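Local coordinates for protein putative cellulase CEL6 (Mycobacterium tuberculosis, PDB 1UP3) that probably hydrolyses internal beta-1,4-glucosidic bonds of cellulose, as a family 6 glycoside hydrolase of the endoglucanase type, at residues L174-F185 and G202-H213. Numbering follows the deposited sequence. Where two conformers were deposited one is given.
With SO4 (sulfate ion), chain D.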
loop_
_atom_site.group_PDB
_atom_site.type_symbol
_atom_site.label_atom_id
_atom_site.label_comp_id
_atom_site.label_asym_id
_atom_site.label_seq_id
_atom_site.Cartn_x
_atom_site.Cartn_y
_atom_site.Cartn_z
ATOM N N LEU A 174 3.762 16.152 1.664
ATOM C CA LEU A 174 4.328 15.291 2.734
ATOM C C LEU A 174 4.824 16.134 3.902
ATOM O O LEU A 174 4.637 15.766 5.063
ATOM C CB LEU A 174 5.488 14.470 2.171
ATOM C CG LEU A 174 5.058 13.333 1.239
ATOM C CD1 LEU A 174 6.278 12.789 0.504
ATOM C CD2 LEU A 174 4.410 12.192 2.011
ATOM N N ASN A 175 5.447 17.274 3.593
ATOM C CA ASN A 175 5.954 18.139 4.649
ATOM C C ASN A 175 4.796 18.690 5.462
ATOM O O ASN A 175 4.895 18.738 6.690
ATOM C CB ASN A 175 6.878 19.224 4.077
ATOM C CG ASN A 175 8.239 18.665 3.700
ATOM O OD1 ASN A 175 8.755 17.707 4.338
ATOM N ND2 ASN A 175 8.844 19.248 2.667
ATOM N N ASP A 176 3.710 19.060 4.798
ATOM C CA ASP A 176 2.511 19.542 5.476
ATOM C C ASP A 176 1.864 18.531 6.406
ATOM O O ASP A 176 1.243 18.934 7.387
ATOM C CB ASP A 176 1.451 19.971 4.482
ATOM C CG ASP A 176 0.289 20.704 5.161
ATOM O OD1 ASP A 176 0.547 21.782 5.745
ATOM O OD2 ASP A 176 -0.900 20.279 5.201
ATOM N N VAL A 177 1.969 17.232 6.119
ATOM C CA VAL A 177 1.303 16.247 6.982
ATOM C C VAL A 177 2.258 15.648 8.013
ATOM O O VAL A 177 1.914 14.713 8.692
ATOM C CB VAL A 177 0.571 15.130 6.161
ATOM C CG1 VAL A 177 -0.450 15.729 5.203
ATOM C CG2 VAL A 177 1.611 14.246 5.443
ATOM N N GLY A 178 3.452 16.227 8.099
ATOM C CA GLY A 178 4.463 15.864 9.060
ATOM C C GLY A 178 5.196 14.587 8.780
ATOM O O GLY A 178 5.467 13.845 9.693
ATOM N N VAL A 179 5.546 14.330 7.521
ATOM C CA VAL A 179 6.337 13.162 7.141
ATOM C C VAL A 179 7.602 12.956 8.004
ATOM O O VAL A 179 8.050 11.824 8.196
ATOM C CB VAL A 179 6.697 13.201 5.630
ATOM C CG1 VAL A 179 7.657 14.353 5.330
ATOM C CG2 VAL A 179 7.285 11.894 5.150
ATOM N N GLY A 180 8.168 14.057 8.487
ATOM C CA GLY A 180 9.286 14.056 9.416
ATOM C C GLY A 180 9.107 13.238 10.684
ATOM O O GLY A 180 10.105 12.769 11.268
ATOM N N ARG A 181 7.868 13.093 11.140
ATOM C CA ARG A 181 7.532 12.304 12.307
ATOM C C ARG A 181 7.423 10.804 11.963
ATOM O O ARG A 181 7.578 9.954 12.814
ATOM C CB ARG A 181 6.205 12.813 12.874
ATOM C CG ARG A 181 5.846 12.280 14.226
ATOM C CD ARG A 181 4.680 12.985 14.930
ATOM N NE ARG A 181 4.777 14.448 14.976
ATOM C CZ ARG A 181 5.621 15.152 15.733
ATOM N NH1 ARG A 181 6.506 14.554 16.524
ATOM N NH2 ARG A 181 5.593 16.481 15.685
ATOM N N ALA A 182 7.147 10.521 10.698
ATOM C CA ALA A 182 7.032 9.147 10.213
ATOM C C ALA A 182 8.410 8.665 9.738
ATOM O O ALA A 182 9.413 9.404 9.809
ATOM C CB ALA A 182 6.035 9.085 9.098
ATOM N N ARG A 183 8.487 7.423 9.257
ATOM C CA ARG A 183 9.717 6.940 8.636
ATOM C C ARG A 183 9.883 7.538 7.252
ATOM O O ARG A 183 11.011 7.786 6.813
ATOM C CB ARG A 183 9.722 5.405 8.570
ATOM C CG ARG A 183 10.944 4.783 7.942
ATOM C CD ARG A 183 12.259 5.090 8.656
ATOM N NE ARG A 183 13.379 4.478 7.954
ATOM C CZ ARG A 183 14.645 4.609 8.270
ATOM N NH1 ARG A 183 14.999 5.329 9.329
ATOM N NH2 ARG A 183 15.574 3.998 7.542
ATOM N N GLY A 184 8.773 7.718 6.545
ATOM C CA GLY A 184 8.820 8.326 5.229
ATOM C C GLY A 184 7.548 8.121 4.435
ATOM O O GLY A 184 6.437 8.402 4.899
ATOM N N PHE A 185 7.723 7.666 3.202
ATOM C CA PHE A 185 6.627 7.603 2.253
ATOM C C PHE A 185 6.665 6.343 1.369
ATOM O O PHE A 185 7.659 5.643 1.333
ATOM C CB PHE A 185 6.635 8.895 1.366
ATOM C CG PHE A 185 7.909 9.088 0.601
ATOM C CD1 PHE A 185 8.996 9.705 1.198
ATOM C CD2 PHE A 185 8.033 8.678 -0.736
ATOM C CE1 PHE A 185 10.184 9.903 0.502
ATOM C CE2 PHE A 185 9.220 8.904 -1.423
ATOM C CZ PHE A 185 10.302 9.481 -0.796
ATOM N N GLY A 202 11.930 8.788 -5.708
ATOM C CA GLY A 202 12.053 8.685 -4.266
ATOM C C GLY A 202 13.247 9.446 -3.706
ATOM O O GLY A 202 13.169 10.118 -2.681
ATOM N N GLU A 203 14.387 9.332 -4.371
ATOM C CA GLU A 203 15.551 10.052 -3.903
ATOM C C GLU A 203 15.321 11.553 -4.012
ATOM O O GLU A 203 15.807 12.292 -3.166
ATOM C CB GLU A 203 16.800 9.602 -4.673
ATOM C CG GLU A 203 17.200 8.142 -4.389
ATOM C CD GLU A 203 17.484 7.809 -2.941
ATOM O OE1 GLU A 203 18.228 8.593 -2.295
ATOM O OE2 GLU A 203 17.001 6.740 -2.440
ATOM N N ALA A 204 14.608 12.005 -5.041
ATOM C CA ALA A 204 14.280 13.427 -5.200
ATOM C C ALA A 204 13.383 13.907 -4.069
ATOM O O ALA A 204 13.663 14.950 -3.429
ATOM C CB ALA A 204 13.646 13.690 -6.525
ATOM N N ILE A 205 12.377 13.114 -3.744
ATOM C CA ILE A 205 11.452 13.493 -2.677
ATOM C C ILE A 205 12.192 13.456 -1.343
ATOM O O ILE A 205 11.996 14.333 -0.506
ATOM C CB ILE A 205 10.186 12.637 -2.668
ATOM C CG1 ILE A 205 9.335 12.913 -3.923
ATOM C CG2 ILE A 205 9.378 12.826 -1.362
ATOM C CD1 ILE A 205 8.089 12.068 -4.025
ATOM N N SER A 206 13.027 12.450 -1.143
ATOM C CA SER A 206 13.833 12.343 0.064
ATOM C C SER A 206 14.650 13.622 0.290
ATOM O O SER A 206 14.687 14.164 1.389
ATOM C CB SER A 206 14.740 11.130 0.007
ATOM O OG SER A 206 15.550 11.033 1.176
ATOM N N GLY A 207 15.267 14.139 -0.770
ATOM C CA GLY A 207 16.019 15.376 -0.697
ATOM C C GLY A 207 15.209 16.583 -0.277
ATOM O O GLY A 207 15.741 17.503 0.366
ATOM N N LEU A 208 13.937 16.594 -0.635
ATOM C CA LEU A 208 13.013 17.692 -0.338
ATOM C C LEU A 208 12.238 17.519 0.965
ATOM O O LEU A 208 11.461 18.391 1.341
ATOM C CB LEU A 208 12.034 17.852 -1.506
ATOM C CG LEU A 208 12.668 18.245 -2.834
ATOM C CD1 LEU A 208 11.681 18.090 -3.985
ATOM C CD2 LEU A 208 13.217 19.678 -2.775
ATOM N N THR A 209 12.473 16.427 1.676
ATOM C CA THR A 209 11.818 16.121 2.951
ATOM C C THR A 209 12.839 15.776 4.021
ATOM O O THR A 209 12.618 14.872 4.837
ATOM C CB THR A 209 10.843 14.939 2.805
ATOM O OG1 THR A 209 11.529 13.818 2.192
ATOM C CG2 THR A 209 9.725 15.288 1.883
ATOM N N ASN A 210 13.992 16.417 3.961
ATOM C CA ASN A 210 15.026 16.250 5.007
ATOM C C ASN A 210 15.495 14.819 5.203
ATOM O O ASN A 210 15.802 14.391 6.302
ATOM C CB ASN A 210 14.535 16.847 6.330
ATOM C CG ASN A 210 15.680 17.182 7.288
ATOM O OD1 ASN A 210 16.658 17.840 6.905
ATOM N ND2 ASN A 210 15.563 16.713 8.547
ATOM N N GLY A 211 15.578 14.072 4.114
ATOM C CA GLY A 211 16.165 12.742 4.137
ATOM C C GLY A 211 15.233 11.616 4.510
ATOM O O GLY A 211 15.694 10.574 4.996
ATOM N N SER A 212 13.953 11.790 4.257
ATOM C CA SER A 212 13.004 10.730 4.601
ATOM C C SER A 212 13.267 9.492 3.744
ATOM O O SER A 212 13.878 9.557 2.659
ATOM C CB SER A 212 11.579 11.196 4.447
ATOM O OG SER A 212 11.268 11.343 3.091
ATOM N N HIS A 213 12.831 8.347 4.255
ATOM C CA HIS A 213 13.027 7.071 3.590
ATOM C C HIS A 213 11.734 6.623 2.909
ATOM O O HIS A 213 10.669 7.184 3.160
ATOM C CB HIS A 213 13.502 6.037 4.617
ATOM C CG HIS A 213 14.901 6.289 5.118
ATOM N ND1 HIS A 213 15.196 7.249 6.061
ATOM C CD2 HIS A 213 16.079 5.699 4.789
ATOM C CE1 HIS A 213 16.504 7.256 6.278
ATOM N NE2 HIS A 213 17.068 6.332 5.517
HETATM S S SO4 D . 18.916 5.264 8.820
HETATM O O1 SO4 D . 17.875 5.670 9.766
HETATM O O2 SO4 D . 18.465 4.312 7.801
HETATM O O3 SO4 D . 19.986 4.586 9.567
HETATM O O4 SO4 D . 19.475 6.462 8.190
HETATM O O HOH W 1 13.466 8.692 7.702
#
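R183 and H213 meet flat on flat: guanidinium and imidazole planes are only 12° apart, their centres separated by 3.6 Å. Followed outward, the arginine leaves CB with CG anti to the backbone N (chi1 180°), bends at chi2, and then runs straight over the histidine. NE passes above H213 CB and CG and is salt-bridged to D255; CZ lies 3.5 Å from H213 ND1; NH2 comes over the middle of the ring. Beyond the tip, NH1 donates to O1 and NH2 to O2 of a sulfate, probably from the crystallisation liquor, in nearly straight bonds of 2.9 Å each. The sulfate lies at the edge of the guanidinium, near its plane, and the imidazole covers one face. A water joins R183 O to H213 ND1.

Next to this stack the backbones pair as neighbouring parallel strands, H213 N giving to R183 O and F185 N to H213 O, at the start of the strands of a beta-alpha-beta unit in the family 6 barrel. Helix 195-208 is the crossover, and I205 on it sets CG2 over a face of the F185 ring, 3.8 Å from the centroid. In the conformer given, S212 OG meets that ring at its edge, 3.2 Å from CE1, and donates to T209 OG1; the bond from T209 OG1 to I205 O ties the turn back to its helix. L174 CD1 touches I205 CG2 from the helix before, where N175 ND2 donates to L208 O (3.1 Å, 167°), with T209 CG2 alongside the N175 amide, nearest to OD1.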